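Local structure of uncharacterized protein (Ruminococcus gnavus, 4QAN) at residues A264-T269 with L361-V366; M270-L275 with G295-E300; D306-I311 with A326-Y331; V322-G327 with S355-S360; G333-T338 with L369-S374. The protein is of unknown function but has a cystatin-like fold, belongs to a divergent branch of the NTF2-like superfamily, and can bind a magnesium ion. All blocks are in the same frame, centred on the assembly; numbering follows the deposited sequence.

Contact 1 (A264-T269 with L361-V366); sequences AKELKT and LESGEV
The backbones come nearest where Gly364 meets Glu266, CA to CA 5.0 Å, at the apex of a type II beta turn running from Glu362 to Glu365 and pressed against helix 254-275 of the cystatin-like fold. Gly364 holds the third place of the turn with a positive phi of 77°, a value that glycine adopts easily. The approach adds a second reason for glycine, because a beta carbon here would run into Glu266 O and press on the Thr269 methyl; Gly364 CA lies 3.7 Å from Glu266 O. A water joins the two backbones, donating to Thr269 O and to Gly364 O, each at 2.6 Å. Beside the turn, Glu266 reaches out with an extended chain and its carboxylate arrives next to the hydroxyl of Ser363, too near in the model for that pairing to be judged. More securely, Glu266 OE1 accepts from the backbone N of Leu354, tying the helix to the start of the same loop. Thr269 sends CG2 toward the turn, while OG1, beside its own backbone N (chi1 -64°), returns to the helix: Thr269 N and OG1 meet Lys265 O from opposite faces of that carbonyl, OG1 at 2.6 Å.

Contact 2 (M270-L275 with G295-E300); sequences MLYGFL and GKLNPE
Leu275 and Tyr272, about one helical turn apart on helix 254-275, receive the Lys296-Asn298 turn that leaves helix 287-296, a helix-to-loop packing followed directly by an Asx turn at Asn298. The tyrosine ring and Leu297 cross obliquely. Methyl CD2 of Leu297 stands over one face of the ring, offset toward its rim, 4.1 Å from the Tyr272 centroid and 19° off the normal, a CH-pi contact set off-centre. Leu275 meets backbone instead of side chain: its CD1 lies 3.9 Å from Leu297 O, and its CD2 comes up to Asn298 O and Lys296 O, each at 3.6 Å, so one isopropyl group lies against three successive carbonyl oxygens. With an alanine here the isopropyl group would be gone, which would probably open a gap against those carbonyls and leave Leu297 and Asn298 without that apolar backing.

Lys296 adds a polar tie at the edge. CG starts off anti to the backbone N (chi1 -164°), and the chain then bends at its far torsions, bringing NZ back to Leu275 O, 3.1 Å away and in the plane of that carbonyl. NZ also makes a weak bond to Gly276 O. Leu297 O, facing Leu275, has a hydrogen bond from outside as well, with the hydroxyl of Tyr86. Beyond the contact, the Asx turn is closed by Glu300 N, which sits above the amide plane of Asn298. A water completes the polar edge, donating to Leu275 O at 2.9 Å and to Lys296 O at 2.6 Å.

Contact 3 (D306-I311 with A326-Y331); sequences DLIKVI and AGLYSY
Leu328 O is gripped by two successive amides of the facing strand, Ile308 N at 2.6 Å and, weakly, Lys309 N at 3.3 Å. This doubling is the mark of a classic beta bulge: Ile308 and Lys309 share Leu328 as their opposite number, and the register of the hairpin made by strands 305-314 and 322-331 slips by one residue. Regular antiparallel pairing resumes on each side. Asp306 and Ser330 exchange two backbone bonds, and Ile311 and Ala326 do likewise, with Ala326 N donating to Ile311 O almost straight (175°). Between the Lys309-Leu328 and Ile311-Ala326 pairs, Val310 and Gly327 form a non-hydrogen-bonded pair.

The extra residue turns its side chain across the partner strand. Ile308, with CG1 beside its own backbone N (chi1 -65°), lays CD1 against the backbone of Tyr329, 3.5 Å from Tyr329 O, while its CG2 meets Leu328 CD2 at 4.1 Å. On the face that carries Leu307 and Tyr329, Leu307 runs alongside the tyrosine in the same direction and places CD1 over the ring, 3.7 Å from the Tyr329 centroid and 27° off its normal. The phenol extends above Gly327, where a beta carbon would collide with the hydroxyl, and Tyr329 OH bonds with the hydroxyls of Thr338 and Tyr340. Helix 371-378 covers the face carrying Leu328. The hairpin thus accommodates an extra residue while both amides still point at one acceptor, the second only weakly bonded, and turns that residue's side chain to packing use.

Contact 4 (V322-G327 with S355-S360); sequences VKQYAG and SAPALS
This is a side-chain-to-backbone contact in the cystatin-like fold, where inner strand 322-331 of the mixed sheet meets the loop between strands 349-353 and 367-369, at a short 3-10 segment formed by Pro357 and Ala358. Gln324 carries it. With CG beside the backbone N (chi1 -75°) and the rest extended, its chain reaches straight out from the strand, and OE1 accepts from Ala358 N at 2.8 Å. The donor lies in the carbonyl plane on a lone pair, with an N-H...O angle of 157°, which would favour this turn of the amide.

Around this polar point the neighbours are small and apolar. Ala358 CB comes within 3.0 Å of Gln324 OE1, and Pro357 CD lies 3.3 Å from it; the proline nitrogen has no hydrogen to share, and it is the next amide, Ala358 N, that donates. Ala356 CB faces the same oxygen at 3.5 Å. The loop is tightened from within by Leu359 N to Ala356 O and by Ser360 N to Pro357 O. Magnesium has been seen bound at Ser360, although none is present in this chain, and the turn gripped by Gln324 leads directly into that residue. Two residues further along the strand, an apolar touch completes the join: Ala326 CB meets Leu359 CD1 at 4.3 Å, and both side chains also pack on Leu383.

Contact 5 (G333-T338 with L369-S374); sequences GKNYLT and LSKEES
Charged and amide groups meet first: Lys371 NZ donates to Gly333 O at 2.6 Å and to Asn335 OD1 at 3.0 Å, so that one ammonium joins Gly333 and Asn335. The lysine chain bends at its second torsion (chi2 -76°) and crosses Asn335 at about a right angle, bringing NZ in above the amide plane instead of onto a lone pair. The other end of that amide is also used, ND2 bonding to Tyr329 O on the adjacent strand. A lysine charge near OD1 would tend to polarise the amide and favour donation from ND2.

Backbone bonds come next. Leu369 N donates to Asn335 O at 2.9 Å, and a water links the same two residues by accepting from Asn335 N and donating to Leu369 O. Directly after this junction the chain enters helix 371-378 through a capping box, which closes the helix N-terminus: Ser370, the N-cap, accepts from Glu373 N through OG at 2.8 Å, and Glu373 OE1 takes a weak bond from Ser370 N.

Van der Waals packing fills the rest. Ser374, with OG anti to its backbone N (chi1 -175°), lies against the amide of Asn335, OG 3.2 Å from Asn335 CG. A leucine in place of Asn335 would have neither the amide oxygen nor the amide nitrogen and is likely to leave Lys371 NZ and Tyr329 O each short of a partner. Farther along the strand, Leu369 CD1 touches Leu337 CB at 4.1 Å.

In the fold
Contacts 1 and 2 occupy successive turns of helix 254-275, their centres 12 Å apart, whereas contacts 3, 4 and 5 belong to the mixed sheet that this helix faces. Contact 3 pairs strand 322-331 with 305-314; contact 4 starts earlier on that strand, sharing Ala326 and Gly327; contact 5 begins on the next strand, 334-344, its centre about 9 Å from that of contact 3. Along the chain contact 2 closes first, and contact 1 encloses contacts 2, 3 and 4 while alternating with contact 5, as contact 4 does. Phe274 meets Tyr329 and Tyr336 edge-to-face, and Val366 packs on both helix and sheet, giving the helix-on-sheet core of a cystatin-like domain, with the Ser360 magnesium site on its loop.

Contact 1 (A264-T269 with L361-V366)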
# COMPACT_ATOMS: atom_id res chain seq x y z
N ALA A 264 -1.59 -2.42 6.53
CA ALA A 264 -2.43 -1.39 5.97
C ALA A 264 -3.66 -1.99 5.26
O ALA A 264 -4.78 -1.47 5.38
CB ALA A 264 -1.65 -0.52 5.00
N LYS A 265 -3.41 -3.05 4.51
CA LYS A 265 -4.48 -3.76 3.86
C LYS A 265 -5.48 -4.34 4.85
O LYS A 265 -6.69 -4.25 4.59
CB LYS A 265 -3.93 -4.87 2.98
CG LYS A 265 -5.01 -5.42 2.06
CD LYS A 265 -4.49 -6.46 1.11
CE LYS A 265 -5.65 -6.92 0.23
NZ LYS A 265 -5.23 -8.01 -0.66
N GLU A 266 -4.98 -4.94 5.94
CA GLU A 266 -5.85 -5.52 6.99
C GLU A 266 -6.67 -4.44 7.69
O GLU A 266 -7.83 -4.66 8.05
CB GLU A 266 -5.05 -6.21 8.12
CG GLU A 266 -4.33 -7.52 7.84
CD GLU A 266 -3.48 -8.00 9.04
OE1 GLU A 266 -3.99 -8.24 10.19
OE2 GLU A 266 -2.25 -8.16 8.83
N LEU A 267 -6.03 -3.31 7.93
CA LEU A 267 -6.67 -2.17 8.57
C LEU A 267 -7.78 -1.63 7.67
O LEU A 267 -8.95 -1.57 8.07
CB LEU A 267 -5.62 -1.10 8.91
CG LEU A 267 -6.06 0.27 9.44
CD1 LEU A 267 -7.18 0.16 10.45
CD2 LEU A 267 -4.88 1.02 10.06
N LYS A 268 -7.42 -1.30 6.43
CA LYS A 268 -8.39 -0.94 5.39
C LYS A 268 -9.58 -1.89 5.36
O LYS A 268 -10.74 -1.49 5.28
CB LYS A 268 -7.73 -0.96 4.02
CG LYS A 268 -8.68 -0.56 2.89
CD LYS A 268 -8.08 -0.78 1.51
CE LYS A 268 -7.91 -2.26 1.21
NZ LYS A 268 -7.09 -2.44 -0.01
N THR A 269 -9.26 -3.17 5.44
CA THR A 269 -10.26 -4.19 5.35
C THR A 269 -11.23 -4.09 6.53
O THR A 269 -12.44 -4.23 6.36
CB THR A 269 -9.58 -5.56 5.23
OG1 THR A 269 -8.83 -5.59 4.00
CG2 THR A 269 -10.60 -6.68 5.24
N LEU A 361 -12.24 -15.51 13.95
CA LEU A 361 -12.23 -14.18 13.35
C LEU A 361 -10.98 -13.96 12.52
O LEU A 361 -9.87 -13.85 13.05
CB LEU A 361 -12.36 -13.10 14.42
CG LEU A 361 -13.72 -12.87 15.08
CD1 LEU A 361 -13.64 -11.72 16.07
CD2 LEU A 361 -14.81 -12.57 14.05
N GLU A 362 -11.15 -13.87 11.21
CA GLU A 362 -10.04 -13.66 10.30
C GLU A 362 -9.53 -12.24 10.32
O GLU A 362 -10.19 -11.31 10.79
CB GLU A 362 -10.42 -14.09 8.89
CG GLU A 362 -10.53 -15.60 8.78
CD GLU A 362 -11.45 -16.07 7.67
OE1 GLU A 362 -11.09 -15.90 6.48
OE2 GLU A 362 -12.52 -16.63 7.99
N SER A 363 -8.34 -12.08 9.77
CA SER A 363 -7.67 -10.80 9.72
C SER A 363 -8.57 -9.72 9.09
O SER A 363 -8.99 -9.86 7.96
CB SER A 363 -6.40 -10.97 8.91
OG SER A 363 -5.57 -9.87 9.10
N GLY A 364 -8.88 -8.67 9.85
CA GLY A 364 -9.75 -7.60 9.36
C GLY A 364 -11.24 -7.93 9.34
O GLY A 364 -12.03 -7.14 8.84
N GLU A 365 -11.65 -9.06 9.90
CA GLU A 365 -13.05 -9.45 9.87
C GLU A 365 -13.83 -8.63 10.89
O GLU A 365 -13.36 -8.36 11.99
CB GLU A 365 -13.21 -10.94 10.15
CG GLU A 365 -14.56 -11.49 9.73
CD GLU A 365 -14.83 -12.90 10.24
OE1 GLU A 365 -13.87 -13.69 10.33
OE2 GLU A 365 -16.00 -13.20 10.56
N VAL A 366 -15.04 -8.23 10.53
CA VAL A 366 -15.91 -7.49 11.43
C VAL A 366 -17.21 -8.25 11.49
O VAL A 366 -17.72 -8.64 10.45
CB VAL A 366 -16.12 -6.07 10.90
CG1 VAL A 366 -17.20 -5.37 11.68
CG2 VAL A 366 -14.83 -5.27 10.96
O HOH W 1 -13.83 -6.33 7.10

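Contact 2 (M270-L275 with G295-E300)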
# COMPACT_ATOMS: atom_id res chain seq x y z
N MSE A 270 -10.68 -3.80 7.70
CA MSE A 270 -11.47 -3.62 8.91
C MSE A 270 -12.37 -2.42 8.76
O MSE A 270 -13.57 -2.50 9.01
CB MSE A 270 -10.55 -3.51 10.13
CG MSE A 270 -11.41 -3.30 11.38
SE MSE A 270 -10.39 -3.13 13.04
CE MSE A 270 -9.92 -1.22 12.87
N LEU A 271 -11.83 -1.29 8.33
CA LEU A 271 -12.65 -0.10 8.12
C LEU A 271 -13.76 -0.36 7.09
O LEU A 271 -14.90 0.10 7.28
CB LEU A 271 -11.79 1.09 7.66
CG LEU A 271 -10.61 1.46 8.56
CD1 LEU A 271 -9.81 2.58 7.92
CD2 LEU A 271 -11.05 1.85 9.96
N TYR A 272 -13.45 -1.10 6.02
CA TYR A 272 -14.45 -1.41 5.00
C TYR A 272 -15.55 -2.26 5.63
O TYR A 272 -16.73 -2.14 5.26
CB TYR A 272 -13.82 -2.13 3.80
CG TYR A 272 -13.03 -1.24 2.83
CD1 TYR A 272 -12.69 0.09 3.13
CD2 TYR A 272 -12.62 -1.75 1.61
CE1 TYR A 272 -11.98 0.86 2.23
CE2 TYR A 272 -11.88 -0.99 0.72
CZ TYR A 272 -11.57 0.30 1.03
OH TYR A 272 -10.86 1.04 0.12
N GLY A 273 -15.19 -3.08 6.61
CA GLY A 273 -16.18 -3.88 7.34
C GLY A 273 -17.21 -3.02 8.06
O GLY A 273 -18.41 -3.31 8.02
N PHE A 274 -16.75 -1.96 8.72
CA PHE A 274 -17.66 -1.03 9.43
C PHE A 274 -18.45 -0.20 8.42
O PHE A 274 -19.60 0.14 8.66
CB PHE A 274 -16.90 -0.09 10.37
CG PHE A 274 -16.25 -0.78 11.54
CD1 PHE A 274 -17.02 -1.41 12.51
CD2 PHE A 274 -14.87 -0.77 11.70
CE1 PHE A 274 -16.42 -2.03 13.59
CE2 PHE A 274 -14.27 -1.40 12.78
CZ PHE A 274 -15.05 -2.02 13.73
N LEU A 275 -17.82 0.14 7.30
CA LEU A 275 -18.50 0.86 6.24
C LEU A 275 -19.49 0.02 5.45
O LEU A 275 -20.26 0.56 4.66
CB LEU A 275 -17.47 1.44 5.28
CG LEU A 275 -16.57 2.53 5.86
CD1 LEU A 275 -15.35 2.76 4.97
CD2 LEU A 275 -17.36 3.81 6.03
N GLY A 295 -19.13 7.02 -2.51
CA GLY A 295 -19.72 7.82 -1.43
C GLY A 295 -19.78 7.05 -0.13
O GLY A 295 -19.62 7.62 0.94
N LYS A 296 -19.97 5.75 -0.26
CA LYS A 296 -20.09 4.83 0.86
C LYS A 296 -18.74 4.55 1.55
O LYS A 296 -18.70 4.04 2.68
CB LYS A 296 -20.70 3.54 0.30
CG LYS A 296 -21.26 2.55 1.29
CD LYS A 296 -22.19 1.59 0.54
CE LYS A 296 -22.12 0.17 1.08
NZ LYS A 296 -22.43 0.12 2.54
N LEU A 297 -17.63 4.91 0.89
CA LEU A 297 -16.30 4.78 1.49
C LEU A 297 -15.88 6.01 2.32
O LEU A 297 -14.78 6.04 2.87
CB LEU A 297 -15.25 4.51 0.41
CG LEU A 297 -15.44 3.23 -0.41
CD1 LEU A 297 -14.50 3.21 -1.61
CD2 LEU A 297 -15.22 2.01 0.46
N ASN A 298 -16.73 7.03 2.39
CA ASN A 298 -16.43 8.24 3.16
C ASN A 298 -16.10 7.88 4.62
O ASN A 298 -16.93 7.28 5.31
CB ASN A 298 -17.63 9.20 3.11
CG ASN A 298 -17.34 10.55 3.73
OD1 ASN A 298 -16.37 10.74 4.46
ND2 ASN A 298 -18.19 11.51 3.43
N PRO A 299 -14.89 8.22 5.09
CA PRO A 299 -14.51 7.86 6.45
C PRO A 299 -14.85 8.91 7.52
O PRO A 299 -14.46 8.75 8.66
CB PRO A 299 -12.98 7.72 6.33
CG PRO A 299 -12.61 8.76 5.31
CD PRO A 299 -13.76 8.83 4.35
N GLU A 300 -15.58 9.97 7.16
CA GLU A 300 -15.85 11.06 8.11
C GLU A 300 -16.52 10.60 9.40
O GLU A 300 -16.46 11.32 10.41
CB GLU A 300 -16.71 12.15 7.46
CG GLU A 300 -18.16 11.71 7.27
CD GLU A 300 -19.02 12.69 6.49
OE1 GLU A 300 -18.64 13.87 6.34
OE2 GLU A 300 -20.09 12.25 6.02
O HOH W 2 -20.39 3.44 4.61

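Contact 3 (D306-I311 with A326-Y331)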
# COMPACT_ATOMS: atom_id res chain seq x y z
N ASP A 306 -16.46 3.79 18.24
CA ASP A 306 -16.15 3.68 19.66
C ASP A 306 -15.97 2.25 20.08
O ASP A 306 -16.73 1.35 19.71
CB ASP A 306 -17.28 4.26 20.50
CG ASP A 306 -17.20 5.77 20.62
OD1 ASP A 306 -16.13 6.26 21.04
OD2 ASP A 306 -18.20 6.44 20.29
N LEU A 307 -14.97 2.06 20.92
CA LEU A 307 -14.74 0.81 21.57
C LEU A 307 -15.60 0.78 22.86
O LEU A 307 -15.51 1.66 23.70
CB LEU A 307 -13.24 0.73 21.87
CG LEU A 307 -12.50 -0.59 21.92
CD1 LEU A 307 -12.71 -1.44 20.68
CD2 LEU A 307 -11.03 -0.25 22.10
N ILE A 308 -16.47 -0.21 23.00
CA ILE A 308 -17.22 -0.38 24.25
C ILE A 308 -16.37 -1.15 25.27
O ILE A 308 -16.36 -0.83 26.46
CB ILE A 308 -18.55 -1.13 24.00
CG1 ILE A 308 -19.47 -0.28 23.12
CG2 ILE A 308 -19.25 -1.45 25.32
CD1 ILE A 308 -20.59 -1.08 22.48
N LYS A 309 -15.66 -2.16 24.80
CA LYS A 309 -14.89 -3.04 25.66
C LYS A 309 -13.83 -3.81 24.86
O LYS A 309 -14.07 -4.20 23.72
CB LYS A 309 -15.83 -4.02 26.36
CG LYS A 309 -15.32 -4.51 27.70
CD LYS A 309 -16.47 -5.01 28.55
CE LYS A 309 -16.01 -5.64 29.85
NZ LYS A 309 -17.19 -6.15 30.57
N VAL A 310 -12.66 -3.99 25.46
CA VAL A 310 -11.63 -4.90 24.96
C VAL A 310 -11.57 -6.12 25.88
O VAL A 310 -11.20 -5.99 27.05
CB VAL A 310 -10.27 -4.20 24.92
CG1 VAL A 310 -9.20 -5.15 24.38
CG2 VAL A 310 -10.38 -2.93 24.09
N ILE A 311 -11.94 -7.29 25.37
CA ILE A 311 -12.21 -8.44 26.24
C ILE A 311 -11.27 -9.59 25.96
O ILE A 311 -11.17 -10.03 24.82
CB ILE A 311 -13.65 -8.96 26.04
CG1 ILE A 311 -14.65 -7.81 26.13
CG2 ILE A 311 -13.96 -10.02 27.07
CD1 ILE A 311 -16.03 -8.17 25.66
N ALA A 326 -10.86 -9.69 22.05
CA ALA A 326 -11.99 -9.26 21.23
C ALA A 326 -12.27 -7.79 21.47
O ALA A 326 -12.25 -7.33 22.60
CB ALA A 326 -13.22 -10.08 21.56
N GLY A 327 -12.52 -7.06 20.40
CA GLY A 327 -12.96 -5.66 20.48
C GLY A 327 -14.47 -5.63 20.30
O GLY A 327 -15.00 -6.26 19.38
N LEU A 328 -15.17 -4.95 21.20
CA LEU A 328 -16.61 -4.72 21.06
C LEU A 328 -16.82 -3.23 20.80
O LEU A 328 -16.28 -2.40 21.53
CB LEU A 328 -17.35 -5.16 22.33
CG LEU A 328 -18.85 -4.91 22.39
CD1 LEU A 328 -19.56 -5.75 21.34
CD2 LEU A 328 -19.41 -5.22 23.77
N TYR A 329 -17.58 -2.91 19.75
CA TYR A 329 -17.64 -1.54 19.24
C TYR A 329 -19.06 -1.01 19.12
O TYR A 329 -20.02 -1.77 19.05
CB TYR A 329 -17.03 -1.45 17.84
CG TYR A 329 -15.62 -1.98 17.67
CD1 TYR A 329 -15.39 -3.35 17.58
CD2 TYR A 329 -14.54 -1.13 17.57
CE1 TYR A 329 -14.13 -3.84 17.42
CE2 TYR A 329 -13.25 -1.61 17.39
CZ TYR A 329 -13.06 -2.98 17.32
OH TYR A 329 -11.81 -3.51 17.16
N SER A 330 -19.16 0.31 19.08
CA SER A 330 -20.29 1.00 18.48
C SER A 330 -19.72 1.84 17.35
O SER A 330 -18.94 2.76 17.59
CB SER A 330 -21.01 1.90 19.50
OG SER A 330 -21.93 2.78 18.85
N TYR A 331 -20.10 1.50 16.12
CA TYR A 331 -19.79 2.33 14.97
C TYR A 331 -21.05 3.07 14.60
O TYR A 331 -21.95 2.49 13.99
CB TYR A 331 -19.32 1.49 13.76
CG TYR A 331 -19.13 2.34 12.52
CD1 TYR A 331 -18.07 3.24 12.43
CD2 TYR A 331 -20.03 2.29 11.45
CE1 TYR A 331 -17.88 4.03 11.31
CE2 TYR A 331 -19.84 3.09 10.33
CZ TYR A 331 -18.77 3.95 10.27
OH TYR A 331 -18.57 4.77 9.17

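Contact 4 (V322-G327 with S355-S360)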
# COMPACT_ATOMS: atom_id res chain seq x y z
N VAL A 322 1.97 -13.90 23.64
CA VAL A 322 0.95 -13.67 22.62
C VAL A 322 -0.45 -13.95 23.15
O VAL A 322 -0.72 -15.03 23.68
CB VAL A 322 1.28 -14.43 21.32
CG1 VAL A 322 0.11 -14.43 20.36
CG2 VAL A 322 2.48 -13.77 20.65
N LYS A 323 -1.33 -12.97 23.02
CA LYS A 323 -2.68 -13.05 23.56
C LYS A 323 -3.75 -12.56 22.60
O LYS A 323 -3.56 -11.57 21.89
CB LYS A 323 -2.75 -12.27 24.87
CG LYS A 323 -1.79 -12.82 25.92
CD LYS A 323 -2.05 -12.26 27.30
CE LYS A 323 -1.08 -12.89 28.30
NZ LYS A 323 -1.37 -14.33 28.57
N GLN A 324 -4.88 -13.26 22.59
CA GLN A 324 -6.00 -12.87 21.75
C GLN A 324 -7.06 -12.12 22.54
O GLN A 324 -7.41 -12.48 23.67
CB GLN A 324 -6.63 -14.10 21.09
CG GLN A 324 -5.80 -14.66 19.96
CD GLN A 324 -6.40 -15.93 19.40
OE1 GLN A 324 -7.51 -15.93 18.87
NE2 GLN A 324 -5.66 -17.01 19.50
N TYR A 325 -7.58 -11.07 21.92
CA TYR A 325 -8.54 -10.19 22.55
C TYR A 325 -9.64 -9.89 21.54
O TYR A 325 -9.38 -9.84 20.34
CB TYR A 325 -7.83 -8.89 22.99
CG TYR A 325 -7.12 -9.02 24.32
CD1 TYR A 325 -5.82 -9.55 24.41
CD2 TYR A 325 -7.74 -8.62 25.51
CE1 TYR A 325 -5.19 -9.68 25.63
CE2 TYR A 325 -7.11 -8.75 26.73
CZ TYR A 325 -5.83 -9.28 26.79
OH TYR A 325 -5.22 -9.40 28.02
N ALA A 326 -10.86 -9.69 22.05
CA ALA A 326 -11.99 -9.26 21.23
C ALA A 326 -12.27 -7.79 21.47
O ALA A 326 -12.25 -7.33 22.60
CB ALA A 326 -13.22 -10.08 21.56
N GLY A 327 -12.52 -7.06 20.40
CA GLY A 327 -12.96 -5.66 20.48
C GLY A 327 -14.47 -5.63 20.30
O GLY A 327 -15.00 -6.26 19.38
N SER A 355 -6.81 -10.28 13.81
CA SER A 355 -7.54 -11.54 13.80
C SER A 355 -7.57 -12.13 15.19
O SER A 355 -6.77 -11.79 16.06
CB SER A 355 -6.86 -12.54 12.86
OG SER A 355 -5.61 -12.93 13.40
N ALA A 356 -8.50 -13.04 15.40
CA ALA A 356 -8.51 -13.89 16.57
C ALA A 356 -8.99 -15.28 16.16
O ALA A 356 -10.18 -15.58 16.23
CB ALA A 356 -9.40 -13.31 17.65
N PRO A 357 -8.04 -16.14 15.75
CA PRO A 357 -8.37 -17.47 15.28
C PRO A 357 -9.22 -18.24 16.29
O PRO A 357 -10.08 -19.04 15.90
CB PRO A 357 -7.02 -18.15 15.14
CG PRO A 357 -6.05 -17.06 14.96
CD PRO A 357 -6.59 -15.87 15.68
N ALA A 358 -9.01 -17.97 17.57
CA ALA A 358 -9.70 -18.67 18.65
C ALA A 358 -11.22 -18.47 18.65
O ALA A 358 -11.96 -19.28 19.22
CB ALA A 358 -9.10 -18.23 19.98
N LEU A 359 -11.69 -17.39 18.04
CA LEU A 359 -13.11 -17.14 17.82
C LEU A 359 -13.46 -17.17 16.33
O LEU A 359 -14.50 -16.64 15.93
CB LEU A 359 -13.49 -15.76 18.39
CG LEU A 359 -13.43 -15.58 19.91
CD1 LEU A 359 -13.80 -14.15 20.25
CD2 LEU A 359 -14.34 -16.56 20.63
N SER A 360 -12.59 -17.79 15.53
CA SER A 360 -12.77 -17.89 14.08
C SER A 360 -12.83 -16.54 13.36
O SER A 360 -13.39 -16.45 12.27
CB SER A 360 -13.99 -18.75 13.74
OG SER A 360 -14.16 -18.82 12.34

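Contact 5 (G333-T338 with L369-S374)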
# COMPACT_ATOMS: atom_id res chain seq x y z
N GLY A 333 -23.52 3.81 16.33
CA GLY A 333 -24.68 3.22 16.98
C GLY A 333 -24.95 1.78 16.61
O GLY A 333 -25.84 1.17 17.19
N LYS A 334 -24.21 1.25 15.65
CA LYS A 334 -24.31 -0.17 15.31
C LYS A 334 -23.14 -0.88 15.95
O LYS A 334 -22.03 -0.37 15.93
CB LYS A 334 -24.34 -0.38 13.80
CG LYS A 334 -25.60 0.20 13.17
CD LYS A 334 -25.81 -0.25 11.73
CE LYS A 334 -27.23 0.04 11.27
NZ LYS A 334 -27.51 -0.51 9.92
N ASN A 335 -23.42 -2.05 16.51
CA ASN A 335 -22.45 -2.80 17.30
C ASN A 335 -21.79 -3.90 16.52
O ASN A 335 -22.46 -4.65 15.79
CB ASN A 335 -23.13 -3.41 18.52
CG ASN A 335 -23.77 -2.37 19.39
OD1 ASN A 335 -24.98 -2.38 19.60
ND2 ASN A 335 -22.96 -1.44 19.87
N TYR A 336 -20.47 -4.00 16.68
CA TYR A 336 -19.67 -5.00 15.98
C TYR A 336 -18.69 -5.66 16.94
O TYR A 336 -18.41 -5.14 18.03
CB TYR A 336 -18.89 -4.35 14.84
CG TYR A 336 -19.76 -3.77 13.76
CD1 TYR A 336 -20.27 -2.48 13.86
CD2 TYR A 336 -20.10 -4.52 12.64
CE1 TYR A 336 -21.09 -1.94 12.87
CE2 TYR A 336 -20.92 -4.00 11.64
CZ TYR A 336 -21.41 -2.71 11.76
OH TYR A 336 -22.22 -2.19 10.79
N LEU A 337 -18.19 -6.81 16.53
CA LEU A 337 -17.09 -7.46 17.19
C LEU A 337 -15.94 -7.59 16.18
O LEU A 337 -16.16 -7.87 15.01
CB LEU A 337 -17.50 -8.84 17.66
CG LEU A 337 -16.60 -9.46 18.73
CD1 LEU A 337 -16.95 -8.89 20.11
CD2 LEU A 337 -16.73 -10.97 18.75
N THR A 338 -14.71 -7.38 16.65
CA THR A 338 -13.54 -7.83 15.92
C THR A 338 -12.57 -8.54 16.83
O THR A 338 -12.71 -8.49 18.04
CB THR A 338 -12.78 -6.65 15.31
OG1 THR A 338 -12.08 -5.95 16.36
CG2 THR A 338 -13.74 -5.74 14.56
N LEU A 369 -23.31 -7.38 15.41
CA LEU A 369 -24.00 -7.90 16.59
C LEU A 369 -25.35 -7.22 16.80
O LEU A 369 -25.49 -6.01 16.59
CB LEU A 369 -23.17 -7.67 17.85
CG LEU A 369 -21.86 -8.44 18.00
CD1 LEU A 369 -21.21 -8.05 19.31
CD2 LEU A 369 -22.07 -9.94 17.94
N SER A 370 -26.35 -7.98 17.23
CA SER A 370 -27.62 -7.38 17.64
C SER A 370 -27.35 -6.59 18.92
O SER A 370 -26.31 -6.76 19.56
CB SER A 370 -28.69 -8.45 17.87
OG SER A 370 -28.51 -9.12 19.10
N LYS A 371 -28.28 -5.70 19.28
CA LYS A 371 -28.20 -4.98 20.55
C LYS A 371 -28.21 -5.96 21.73
O LYS A 371 -27.52 -5.76 22.73
CB LYS A 371 -29.38 -4.01 20.70
CG LYS A 371 -29.40 -2.85 19.72
CD LYS A 371 -28.39 -1.78 20.09
CE LYS A 371 -27.98 -0.95 18.88
NZ LYS A 371 -26.84 -0.06 19.20
N GLU A 372 -29.02 -7.01 21.60
CA GLU A 372 -29.05 -8.10 22.58
C GLU A 372 -27.66 -8.74 22.69
O GLU A 372 -27.07 -8.80 23.76
CB GLU A 372 -30.09 -9.14 22.17
CG GLU A 372 -30.27 -10.30 23.14
CD GLU A 372 -30.77 -9.86 24.50
OE1 GLU A 372 -31.53 -8.86 24.58
OE2 GLU A 372 -30.39 -10.52 25.50
N GLU A 373 -27.13 -9.20 21.55
CA GLU A 373 -25.81 -9.80 21.52
C GLU A 373 -24.71 -8.87 22.08
O GLU A 373 -23.80 -9.31 22.78
CB GLU A 373 -25.46 -10.22 20.08
CG GLU A 373 -26.25 -11.41 19.57
CD GLU A 373 -26.15 -11.60 18.06
OE1 GLU A 373 -25.24 -11.01 17.42
OE2 GLU A 373 -26.99 -12.34 17.51
N SER A 374 -24.80 -7.58 21.76
CA SER A 374 -23.79 -6.60 22.18
C SER A 374 -23.81 -6.40 23.69
O SER A 374 -22.76 -6.25 24.31
CB SER A 374 -24.05 -5.26 21.49
OG SER A 374 -23.04 -4.33 21.79
O HOH W 3 -26.01 -3.40 16.16